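Protein GH61E (Thielavia terrestris, PDB 3EJA) is a lytic polysaccharide monooxygenase of family AA9 (formerly GH61) that oxidatively cleaves glycosidic bonds in cellulose-like polysaccharides at a mononuclear copper site, occupied here by magnesium. Local coordinates at residues Y2-V7 / V58-N63; P47-T52 / C156-V161; V94-Y99 / P170-F175. All coordinates share one frame; numbering follows the deposited sequence.

Contact 1 of 3, residues Y2-V7 / V58-N63; sequences YTWPRV and VTYWAN
The guanidinium of Arg6 lies nearly flat on the indole of Trp61, a cation-pi stack with the two planes 27° apart. NH1 does the closest touching, 3.6 Å from CG of Trp61, while the methyl of Thr59 sits over the opposite face of the indole and the carbonyl oxygen of Arg6 meets its edge in plane. The arginine chain reaches this position by bending at CG-CD (chi3 -76°), which folds its end back over the ring. On the other side of the strand pair, CG1 of Val7 stands over the centre of the Tyr60 ring, 3.6 Å from the centroid, and the edge of that ring receives O of Trp4. The methyl of Ala62 makes a similar CH-pi contact with the six-membered ring of Trp4, CB lying 3.9 Å from its centroid. Trp4 and Tyr60 meet obliquely, CE3 to CD1 at 3.7 Å.

The backbones run antiparallel. Thr3 N to Asn63 O and Asn63 N to Thr3 O, each 2.9 Å, bind one end as a hydrogen-bonded pair, and Trp61 N gives a straighter bond to O of Arg6 (165° at the hydrogen). With an alanine in place of Trp61, the Arg6 guanidinium would probably lose the surface it lies on and be held less firmly, its ion pair to Asp12 being long and weak, and Asn8 O be left without the indole N-H.

Strand 3-7 is the edge of a three-strand sheet in this beta sandwich, with 57-63 between it and 118-122. Trp4 and Tyr60 pack on Ala136 of strand 130-140 in the facing sheet, whereas Tyr2, next to the metal ligand His1, places its ring beside Tyr153, its hydroxyl hydrogen-bonded to backbone N of His68 and OE1 of Gln138, in the second shell of the metal site.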
loop_
_atom_site.group_PDB
_atom_site.type_symbol
_atom_site.label_atom_id
_atom_site.label_comp_id
_atom_site.label_asym_id
_atom_site.label_seq_id
_atom_site.Cartn_x
_atom_site.Cartn_y
_atom_site.Cartn_z
ATOM N N TYR A 2 5.174 11.690 -5.292
ATOM C CA TYR A 2 4.069 11.222 -6.113
ATOM C C TYR A 2 2.893 10.847 -5.240
ATOM O O TYR A 2 3.056 10.441 -4.086
ATOM C CB TYR A 2 4.472 10.036 -7.012
ATOM C CG TYR A 2 5.654 9.215 -6.515
ATOM C CD1 TYR A 2 6.967 9.571 -6.860
ATOM C CD2 TYR A 2 5.464 8.087 -5.715
ATOM C CE1 TYR A 2 8.063 8.833 -6.413
ATOM C CE2 TYR A 2 6.564 7.332 -5.264
ATOM C CZ TYR A 2 7.855 7.720 -5.622
ATOM O OH TYR A 2 8.948 6.999 -5.196
ATOM N N THR A 3 1.706 10.998 -5.810
ATOM C CA THR A 3 0.482 10.565 -5.166
ATOM C C THR A 3 0.084 9.198 -5.722
ATOM O O THR A 3 0.619 8.747 -6.750
ATOM C CB THR A 3 -0.660 11.580 -5.426
ATOM O OG1 THR A 3 -0.818 11.753 -6.836
ATOM C CG2 THR A 3 -0.340 12.931 -4.791
ATOM N N TRP A 4 -0.857 8.547 -5.044
ATOM C CA TRP A 4 -1.543 7.367 -5.571
ATOM C C TRP A 4 -3.041 7.738 -5.713
ATOM O O TRP A 4 -3.861 7.338 -4.879
ATOM C CB TRP A 4 -1.401 6.195 -4.594
ATOM C CG TRP A 4 -0.062 5.506 -4.522
ATOM C CD1 TRP A 4 0.907 5.695 -3.577
ATOM C CD2 TRP A 4 0.425 4.472 -5.395
ATOM N NE1 TRP A 4 1.974 4.858 -3.816
ATOM C CE2 TRP A 4 1.703 4.093 -4.920
ATOM C CE3 TRP A 4 -0.091 3.835 -6.534
ATOM C CZ2 TRP A 4 2.476 3.102 -5.545
ATOM C CZ3 TRP A 4 0.674 2.845 -7.154
ATOM C CH2 TRP A 4 1.949 2.495 -6.658
ATOM N N PRO A 5 -3.393 8.544 -6.743
ATOM C CA PRO A 5 -4.705 9.217 -6.739
ATOM C C PRO A 5 -5.907 8.437 -7.311
ATOM O O PRO A 5 -7.051 8.823 -7.056
ATOM C CB PRO A 5 -4.445 10.460 -7.591
ATOM C CG PRO A 5 -3.423 9.997 -8.622
ATOM C CD PRO A 5 -2.585 8.918 -7.925
ATOM N N ARG A 6 -5.655 7.371 -8.073
ATOM C CA ARG A 6 -6.706 6.733 -8.878
ATOM C C ARG A 6 -6.604 5.217 -8.957
ATOM O O ARG A 6 -5.503 4.648 -8.930
ATOM C CB ARG A 6 -6.652 7.249 -10.328
ATOM C CG ARG A 6 -6.922 8.721 -10.535
ATOM C CD ARG A 6 -6.718 9.141 -11.998
ATOM N NE ARG A 6 -5.306 9.257 -12.360
ATOM C CZ ARG A 6 -4.695 8.539 -13.302
ATOM N NH1 ARG A 6 -5.361 7.640 -14.017
ATOM N NH2 ARG A 6 -3.401 8.727 -13.534
ATOM N N VAL A 7 -7.759 4.577 -9.107
ATOM C CA VAL A 7 -7.830 3.150 -9.424
ATOM C C VAL A 7 -8.626 2.952 -10.713
ATOM O O VAL A 7 -9.552 3.727 -11.001
ATOM C CB VAL A 7 -8.430 2.295 -8.272
ATOM C CG1 VAL A 7 -7.389 2.081 -7.171
ATOM C CG2 VAL A 7 -9.717 2.921 -7.716
ATOM N N VAL A 58 -6.947 -5.107 -10.051
ATOM C CA VAL A 58 -7.237 -3.685 -9.939
ATOM C C VAL A 58 -5.979 -2.912 -10.342
ATOM O O VAL A 58 -4.876 -3.253 -9.921
ATOM C CB VAL A 58 -7.693 -3.295 -8.504
ATOM C CG1 VAL A 58 -7.692 -1.777 -8.324
ATOM C CG2 VAL A 58 -9.077 -3.879 -8.198
ATOM N N THR A 59 -6.147 -1.890 -11.178
ATOM C CA THR A 59 -5.027 -1.030 -11.549
ATOM C C THR A 59 -4.950 0.136 -10.574
ATOM O O THR A 59 -5.913 0.902 -10.434
ATOM C CB THR A 59 -5.163 -0.524 -13.011
ATOM O OG1 THR A 59 -5.105 -1.649 -13.900
ATOM C CG2 THR A 59 -4.044 0.445 -13.359
ATOM N N TYR A 60 -3.821 0.257 -9.877
ATOM C CA TYR A 60 -3.592 1.407 -9.006
ATOM C C TYR A 60 -2.601 2.332 -9.696
ATOM O O TYR A 60 -1.539 1.889 -10.163
ATOM C CB TYR A 60 -3.072 0.974 -7.625
ATOM C CG TYR A 60 -3.719 1.691 -6.434
ATOM C CD1 TYR A 60 -3.712 3.081 -6.334
ATOM C CD2 TYR A 60 -4.317 0.959 -5.402
ATOM C CE1 TYR A 60 -4.296 3.735 -5.237
ATOM C CE2 TYR A 60 -4.913 1.601 -4.299
ATOM C CZ TYR A 60 -4.885 2.985 -4.220
ATOM O OH TYR A 60 -5.453 3.612 -3.135
ATOM N N TRP A 61 -2.961 3.609 -9.785
ATOM C CA TRP A 61 -2.161 4.588 -10.522
ATOM C C TRP A 61 -1.357 5.458 -9.572
ATOM O O TRP A 61 -1.878 5.915 -8.554
ATOM C CB TRP A 61 -3.051 5.483 -11.396
ATOM C CG TRP A 61 -3.722 4.769 -12.527
ATOM C CD1 TRP A 61 -4.957 4.182 -12.511
ATOM C CD2 TRP A 61 -3.199 4.571 -13.852
ATOM N NE1 TRP A 61 -5.239 3.632 -13.740
ATOM C CE2 TRP A 61 -4.179 3.856 -14.582
ATOM C CE3 TRP A 61 -2.003 4.936 -14.492
ATOM C CZ2 TRP A 61 -3.994 3.481 -15.925
ATOM C CZ3 TRP A 61 -1.822 4.569 -15.833
ATOM C CH2 TRP A 61 -2.811 3.844 -16.527
ATOM N N ALA A 62 -0.088 5.673 -9.912
ATOM C CA ALA A 62 0.742 6.666 -9.233
ATOM C C ALA A 62 0.916 7.877 -10.147
ATOM O O ALA A 62 0.905 7.740 -11.378
ATOM C CB ALA A 62 2.094 6.065 -8.863
ATOM N N ASN A 63 1.066 9.055 -9.548
ATOM C CA ASN A 63 1.183 10.294 -10.312
ATOM C C ASN A 63 2.280 11.218 -9.788
ATOM O O ASN A 63 2.229 11.633 -8.628
ATOM C CB ASN A 63 -0.162 11.024 -10.364
ATOM C CG ASN A 63 -0.138 12.209 -11.301
ATOM O OD1 ASN A 63 0.575 13.185 -11.071
ATOM N ND2 ASN A 63 -0.905 12.125 -12.372
#

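Contact 2 of 3, residues P47-T52 / C156-V161; sequences PSVLNT and CAQLSV. With NAG (2-acetamido-2-deoxy-beta-D-glucopyranose), chain E.
A parallel strand pair at the border of the five-strand mixed sheet, one layer of the fibronectin type III-like beta sandwich, joins residues 50-52 to the long strand 151-162. Leu50 is gripped from both its backbone polar atoms: its N donates to O of Gln158 at 2.8 Å, and its O accepts from N of Ser160 at 2.9 Å, the donor standing above the carbonyl plane. Thr52 N continues the ladder to O of Ser160 with an almost straight bond (172° at the hydrogen). Both peptide groups flanking Ser160 are thus tied to the edge strand, the alternation expected of parallel pairing.

Side chains divide between two faces. Leu50, Leu159, Thr52 and Val161 share the one turned to the sandwich interior, where Leu50 and Leu159 lie alongside each other, pointing the same way, CD2 to CD1 at 4.2 Å. Thr52 sets its methyl CG2 next to CG2 of Val161, with OG1 anti to the backbone N (chi1 -159°) and hydrogen-bonded to OG of Ser56. Val7 and Val58 of the facing sheet pack on Leu50.

Before the strand begins, CG1 of Val49 reaches over the backbone to N of Ser160 at 3.5 Å. Gln158 extends its amide toward the incoming loop, crossing Val49 at about a right angle; NE2 makes a weak, bent bond to O of Ser48, and OE1 takes hydrogen bonds from Arg17 and the backbone N of Ala46, which hold the oxygen end of the amide.

The face of Asn51 and Ser160 is different in character, for Asn51, in its Asn-Thr-Thr sequon, carries an N-linked sugar. Its OD1 turns back to CB of Ser160, 3.6 Å away, while ND2 is bonded covalently to C1 of the N-acetylglucosamine at 1.4 Å.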
loop_
_atom_site.group_PDB
_atom_site.type_symbol
_atom_site.label_atom_id
_atom_site.label_comp_id
_atom_site.label_asym_id
_atom_site.label_seq_id
_atom_site.Cartn_x
_atom_site.Cartn_y
_atom_site.Cartn_z
ATOM N N PRO A 47 -15.856 9.530 -2.402
ATOM C CA PRO A 47 -17.264 9.624 -2.828
ATOM C C PRO A 47 -17.817 8.388 -3.532
ATOM O O PRO A 47 -19.040 8.247 -3.649
ATOM C CB PRO A 47 -17.255 10.802 -3.810
ATOM C CG PRO A 47 -15.851 10.860 -4.315
ATOM C CD PRO A 47 -15.021 10.526 -3.098
ATOM N N SER A 48 -16.932 7.517 -4.015
ATOM C CA SER A 48 -17.349 6.354 -4.775
ATOM C C SER A 48 -16.637 5.074 -4.335
ATOM O O SER A 48 -15.651 5.120 -3.584
ATOM C CB SER A 48 -17.139 6.617 -6.272
ATOM O OG SER A 48 -17.570 5.517 -7.042
ATOM N N VAL A 49 -17.163 3.939 -4.798
ATOM C CA VAL A 49 -16.611 2.623 -4.519
ATOM C C VAL A 49 -16.351 1.903 -5.845
ATOM O O VAL A 49 -17.186 1.955 -6.759
ATOM C CB VAL A 49 -17.579 1.795 -3.627
ATOM C CG1 VAL A 49 -17.059 0.373 -3.408
ATOM C CG2 VAL A 49 -17.803 2.497 -2.282
ATOM N N LEU A 50 -15.197 1.244 -5.953
ATOM C CA LEU A 50 -14.878 0.459 -7.141
ATOM C C LEU A 50 -15.381 -0.979 -7.007
ATOM O O LEU A 50 -14.953 -1.715 -6.117
ATOM C CB LEU A 50 -13.363 0.466 -7.419
ATOM C CG LEU A 50 -12.811 -0.445 -8.529
ATOM C CD1 LEU A 50 -13.254 0.014 -9.915
ATOM C CD2 LEU A 50 -11.289 -0.534 -8.476
ATOM N N ASN A 51 -16.283 -1.372 -7.900
ATOM C CA ASN A 51 -16.740 -2.759 -7.970
ATOM C C ASN A 51 -15.722 -3.624 -8.693
ATOM O O ASN A 51 -15.261 -3.277 -9.781
ATOM C CB ASN A 51 -18.086 -2.865 -8.695
ATOM C CG ASN A 51 -19.209 -2.142 -7.970
ATOM O OD1 ASN A 51 -19.086 -1.776 -6.794
ATOM N ND2 ASN A 51 -20.325 -1.938 -8.681
ATOM N N THR A 52 -15.376 -4.749 -8.079
ATOM C CA THR A 52 -14.452 -5.698 -8.681
ATOM C C THR A 52 -14.739 -7.107 -8.156
ATOM O O THR A 52 -15.419 -7.270 -7.147
ATOM C CB THR A 52 -12.972 -5.282 -8.451
ATOM O OG1 THR A 52 -12.133 -5.922 -9.423
ATOM C CG2 THR A 52 -12.504 -5.615 -7.022
ATOM N N CYS A 156 -5.454 4.926 0.072
ATOM C CA CYS A 156 -6.357 3.781 0.189
ATOM C C CYS A 156 -7.590 3.922 -0.684
ATOM O O CYS A 156 -8.240 4.974 -0.690
ATOM C CB CYS A 156 -6.796 3.564 1.636
ATOM S SG CYS A 156 -5.472 3.138 2.789
ATOM N N ALA A 157 -7.902 2.851 -1.411
ATOM C CA ALA A 157 -9.060 2.822 -2.304
ATOM C C ALA A 157 -10.199 2.042 -1.657
ATOM O O ALA A 157 -9.957 1.157 -0.830
ATOM C CB ALA A 157 -8.686 2.195 -3.646
ATOM N N GLN A 158 -11.431 2.383 -2.045
ATOM C CA GLN A 158 -12.635 1.707 -1.543
ATOM C C GLN A 158 -13.155 0.723 -2.590
ATOM O O GLN A 158 -13.451 1.113 -3.726
ATOM C CB GLN A 158 -13.706 2.736 -1.160
ATOM C CG GLN A 158 -13.218 3.711 -0.067
ATOM C CD GLN A 158 -14.220 4.792 0.345
ATOM O OE1 GLN A 158 -14.016 5.462 1.363
ATOM N NE2 GLN A 158 -15.288 4.974 -0.432
ATOM N N LEU A 159 -13.235 -0.546 -2.196
ATOM C CA LEU A 159 -13.607 -1.655 -3.083
ATOM C C LEU A 159 -14.865 -2.384 -2.612
ATOM O O LEU A 159 -15.116 -2.502 -1.407
ATOM C CB LEU A 159 -12.452 -2.669 -3.165
ATOM C CG LEU A 159 -11.381 -2.534 -4.261
ATOM C CD1 LEU A 159 -10.850 -1.118 -4.382
ATOM C CD2 LEU A 159 -10.232 -3.538 -4.050
ATOM N N SER A 160 -15.643 -2.865 -3.579
ATOM C CA SER A 160 -16.667 -3.867 -3.330
ATOM C C SER A 160 -16.283 -5.134 -4.089
ATOM O O SER A 160 -16.322 -5.161 -5.321
ATOM C CB SER A 160 -18.044 -3.365 -3.776
ATOM O OG SER A 160 -19.017 -4.368 -3.580
ATOM N N VAL A 161 -15.904 -6.170 -3.342
ATOM C CA VAL A 161 -15.437 -7.433 -3.902
ATOM C C VAL A 161 -16.557 -8.478 -3.892
ATOM O O VAL A 161 -17.161 -8.747 -2.851
ATOM C CB VAL A 161 -14.189 -7.965 -3.140
ATOM C CG1 VAL A 161 -13.741 -9.325 -3.680
ATOM C CG2 VAL A 161 -13.047 -6.953 -3.220
HETATM C C1 NAG E . -21.372 -1.323 -7.903
HETATM C C2 NAG E . -22.268 -0.700 -8.974
HETATM C C3 NAG E . -23.569 -0.155 -8.385
HETATM C C4 NAG E . -24.224 -1.171 -7.451
HETATM C C5 NAG E . -23.185 -1.667 -6.436
HETATM C C6 NAG E . -23.735 -2.646 -5.393
HETATM C C7 NAG E . -21.073 0.204 -10.886
HETATM C C8 NAG E . -20.279 1.357 -11.433
HETATM N N2 NAG E . -21.561 0.365 -9.661
HETATM O O3 NAG E . -24.443 0.188 -9.437
HETATM O O4 NAG E . -25.307 -0.544 -6.803
HETATM O O5 NAG E . -22.114 -2.263 -7.147
HETATM O O6 NAG E . -22.881 -2.655 -4.265
HETATM O O7 NAG E . -21.248 -0.820 -11.548
#

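Contact 3 of 3, residues V94-Y99 / P170-F175; sequences VWFKVY and PNKVAF
Trp95 and Phe175 meet as a T-shaped pair beside a classic beta bulge, in which Val94 and Trp95 together face Val173 where the loop following strand 151-162 runs along the edge of the five-strand sheet of the beta sandwich. The edge of Phe175 is directed at one face of the indole, with the planes at 73° and the two side chains crossing at about a right angle. CD2 makes the nearest approach, 3.8 Å from CG of Trp95, and lies toward the rim of the indole rather than above its middle; the neighbouring CE2 touches CB. Trp95 has its CG beside the backbone N and anti to the carbonyl carbon (chi1 -64°), which brings the five-membered ring next to O of Val173, lying in plane at its edge. The indole N-H is spent on O of Gly90. Beyond this pair, Phe175 itself makes edge-to-face contacts with Tyr75 and Tyr179 and a cation-pi contact with Arg135, so the T-shaped pair belongs to a larger cluster of rings at the sheet border.

Two main-chain bonds join the segments. Trp95 N donates to O of Val173 at 2.9 Å, and this single antiparallel bridge is closed by the return bond from Val173 N to O of Trp95; both donors lie in the carbonyl plane of their acceptor.

Lys172 approaches from the flank opposite Phe175. Its CB starts toward the 94-99 segment, but the chain bends at its last two torsions and the ammonium leads away to a salt bridge with Glu168 and to O of Pro169. What remains at the contact is methylene: CD packs obliquely near the Phe96 ring, 4.2 Å from CD1, and rests 3.6 Å from the carbonyl oxygen of Val94.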
loop_
_atom_site.group_PDB
_atom_site.type_symbol
_atom_site.label_atom_id
_atom_site.label_comp_id
_atom_site.label_asym_id
_atom_site.label_seq_id
_atom_site.Cartn_x
_atom_site.Cartn_y
_atom_site.Cartn_z
ATOM N N VAL A 94 -6.127 -5.677 11.127
ATOM C CA VAL A 94 -7.071 -6.126 10.101
ATOM C C VAL A 94 -6.466 -6.161 8.689
ATOM O O VAL A 94 -7.145 -6.538 7.727
ATOM C CB VAL A 94 -8.361 -5.250 10.088
ATOM C CG1 VAL A 94 -9.106 -5.356 11.413
ATOM C CG2 VAL A 94 -8.027 -3.776 9.764
ATOM N N TRP A 95 -5.201 -5.759 8.558
ATOM C CA TRP A 95 -4.581 -5.638 7.231
ATOM C C TRP A 95 -3.775 -6.873 6.845
ATOM O O TRP A 95 -2.971 -7.365 7.643
ATOM C CB TRP A 95 -3.690 -4.393 7.169
ATOM C CG TRP A 95 -4.468 -3.125 7.324
ATOM C CD1 TRP A 95 -4.768 -2.490 8.495
ATOM C CD2 TRP A 95 -5.058 -2.342 6.277
ATOM N NE1 TRP A 95 -5.501 -1.358 8.245
ATOM C CE2 TRP A 95 -5.689 -1.237 6.892
ATOM C CE3 TRP A 95 -5.108 -2.463 4.878
ATOM C CZ2 TRP A 95 -6.371 -0.254 6.160
ATOM C CZ3 TRP A 95 -5.786 -1.486 4.148
ATOM C CH2 TRP A 95 -6.409 -0.393 4.794
ATOM N N PHE A 96 -3.991 -7.367 5.621
ATOM C CA PHE A 96 -3.152 -8.433 5.066
ATOM C C PHE A 96 -2.490 -7.981 3.759
ATOM O O PHE A 96 -3.081 -7.219 2.991
ATOM C CB PHE A 96 -3.931 -9.751 4.902
ATOM C CG PHE A 96 -5.171 -9.643 4.038
ATOM C CD1 PHE A 96 -6.374 -9.190 4.575
ATOM C CD2 PHE A 96 -5.137 -10.025 2.696
ATOM C CE1 PHE A 96 -7.525 -9.093 3.786
ATOM C CE2 PHE A 96 -6.285 -9.945 1.897
ATOM C CZ PHE A 96 -7.485 -9.476 2.446
ATOM N N LYS A 97 -1.254 -8.427 3.538
ATOM C CA LYS A 97 -0.492 -8.056 2.339
ATOM C C LYS A 97 -0.908 -8.913 1.146
ATOM O O LYS A 97 -0.947 -10.141 1.256
ATOM C CB LYS A 97 1.009 -8.226 2.599
ATOM C CG LYS A 97 1.895 -7.839 1.424
ATOM C CD LYS A 97 3.370 -8.125 1.707
ATOM C CE LYS A 97 4.030 -7.011 2.517
ATOM N NZ LYS A 97 5.327 -7.497 3.089
ATOM N N VAL A 98 -1.201 -8.270 0.013
ATOM C CA VAL A 98 -1.592 -8.990 -1.206
ATOM C C VAL A 98 -0.563 -8.912 -2.338
ATOM O O VAL A 98 -0.660 -9.670 -3.313
ATOM C CB VAL A 98 -3.009 -8.561 -1.730
ATOM C CG1 VAL A 98 -4.075 -8.861 -0.688
ATOM C CG2 VAL A 98 -3.040 -7.091 -2.150
ATOM N N TYR A 99 0.408 -8.006 -2.209
ATOM C CA TYR A 99 1.434 -7.804 -3.232
ATOM C C TYR A 99 2.669 -7.146 -2.630
ATOM O O TYR A 99 2.550 -6.270 -1.770
ATOM C CB TYR A 99 0.889 -6.940 -4.393
ATOM C CG TYR A 99 1.927 -6.615 -5.445
ATOM C CD1 TYR A 99 2.792 -5.524 -5.287
ATOM C CD2 TYR A 99 2.058 -7.410 -6.593
ATOM C CE1 TYR A 99 3.755 -5.226 -6.238
ATOM C CE2 TYR A 99 3.030 -7.124 -7.550
ATOM C CZ TYR A 99 3.873 -6.033 -7.365
ATOM O OH TYR A 99 4.826 -5.736 -8.308
ATOM N N PRO A 170 -4.356 -15.175 7.571
ATOM C CA PRO A 170 -3.827 -15.249 8.932
ATOM C C PRO A 170 -2.844 -14.120 9.238
ATOM O O PRO A 170 -2.392 -13.434 8.317
ATOM C CB PRO A 170 -3.099 -16.593 8.940
ATOM C CG PRO A 170 -2.629 -16.764 7.550
ATOM C CD PRO A 170 -3.643 -16.092 6.658
ATOM N N ASN A 171 -2.536 -13.940 10.525
ATOM C CA ASN A 171 -1.530 -12.957 10.980
ATOM C C ASN A 171 -1.716 -11.521 10.451
ATOM O O ASN A 171 -0.738 -10.852 10.089
ATOM C CB ASN A 171 -0.103 -13.419 10.650
ATOM C CG ASN A 171 0.107 -14.907 10.858
ATOM O OD1 ASN A 171 -0.048 -15.430 11.971
ATOM N ND2 ASN A 171 0.495 -15.597 9.787
ATOM N N LYS A 172 -2.958 -11.048 10.418
ATOM C CA LYS A 172 -3.248 -9.674 10.003
ATOM C C LYS A 172 -2.530 -8.655 10.903
ATOM O O LYS A 172 -2.248 -8.960 12.066
ATOM C CB LYS A 172 -4.757 -9.450 9.950
ATOM C CG LYS A 172 -5.422 -10.345 8.891
ATOM C CD LYS A 172 -6.890 -10.039 8.697
ATOM C CE LYS A 172 -7.727 -10.511 9.862
ATOM N NZ LYS A 172 -7.793 -12.009 9.896
ATOM N N VAL A 173 -2.201 -7.484 10.348
ATOM C CA VAL A 173 -1.405 -6.457 11.055
ATOM C C VAL A 173 -2.134 -5.111 11.139
ATOM O O VAL A 173 -3.112 -4.879 10.427
ATOM C CB VAL A 173 -0.002 -6.248 10.407
ATOM C CG1 VAL A 173 0.803 -7.539 10.431
ATOM C CG2 VAL A 173 -0.119 -5.690 8.980
ATOM N N ALA A 174 -1.649 -4.235 12.017
ATOM C CA ALA A 174 -2.216 -2.898 12.186
ATOM C C ALA A 174 -1.311 -1.812 11.585
ATOM O O ALA A 174 -0.098 -1.991 11.511
ATOM C CB ALA A 174 -2.452 -2.638 13.669
ATOM N N PHE A 175 -1.909 -0.704 11.151
ATOM C CA PHE A 175 -1.159 0.491 10.733
ATOM C C PHE A 175 -1.716 1.707 11.465
ATOM O O PHE A 175 -2.864 2.085 11.217
ATOM C CB PHE A 175 -1.299 0.730 9.224
ATOM C CG PHE A 175 -0.537 -0.240 8.374
ATOM C CD1 PHE A 175 0.849 -0.138 8.255
ATOM C CD2 PHE A 175 -1.208 -1.234 7.658
ATOM C CE1 PHE A 175 1.560 -1.035 7.447
ATOM C CE2 PHE A 175 -0.506 -2.123 6.851
ATOM C CZ PHE A 175 0.878 -2.026 6.748
#

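From the N terminus, strand 3-7 pairs with 58-63 after some fifty residues, and contact 1 closes that loop in the three-strand sheet. Within it lies 47-52, whose partner 156-161 comes about a hundred residues later, so contacts 1 and 2 cross; Leu50 CD2 meets Val58 CG1 at 3.8 Å where the two sheets face each other. Contact 3 opens only after contact 1 has closed, in series with it, about 20 Å away between centres; it closes a loop of some seventy residues, from 94-99 to 170-175, and crosses contact 2. Contacts 2 and 3 add to opposite borders of the five-strand sheet, and Trp95 touches the sulfur of Cys156, disulfide-bonded to Cys38.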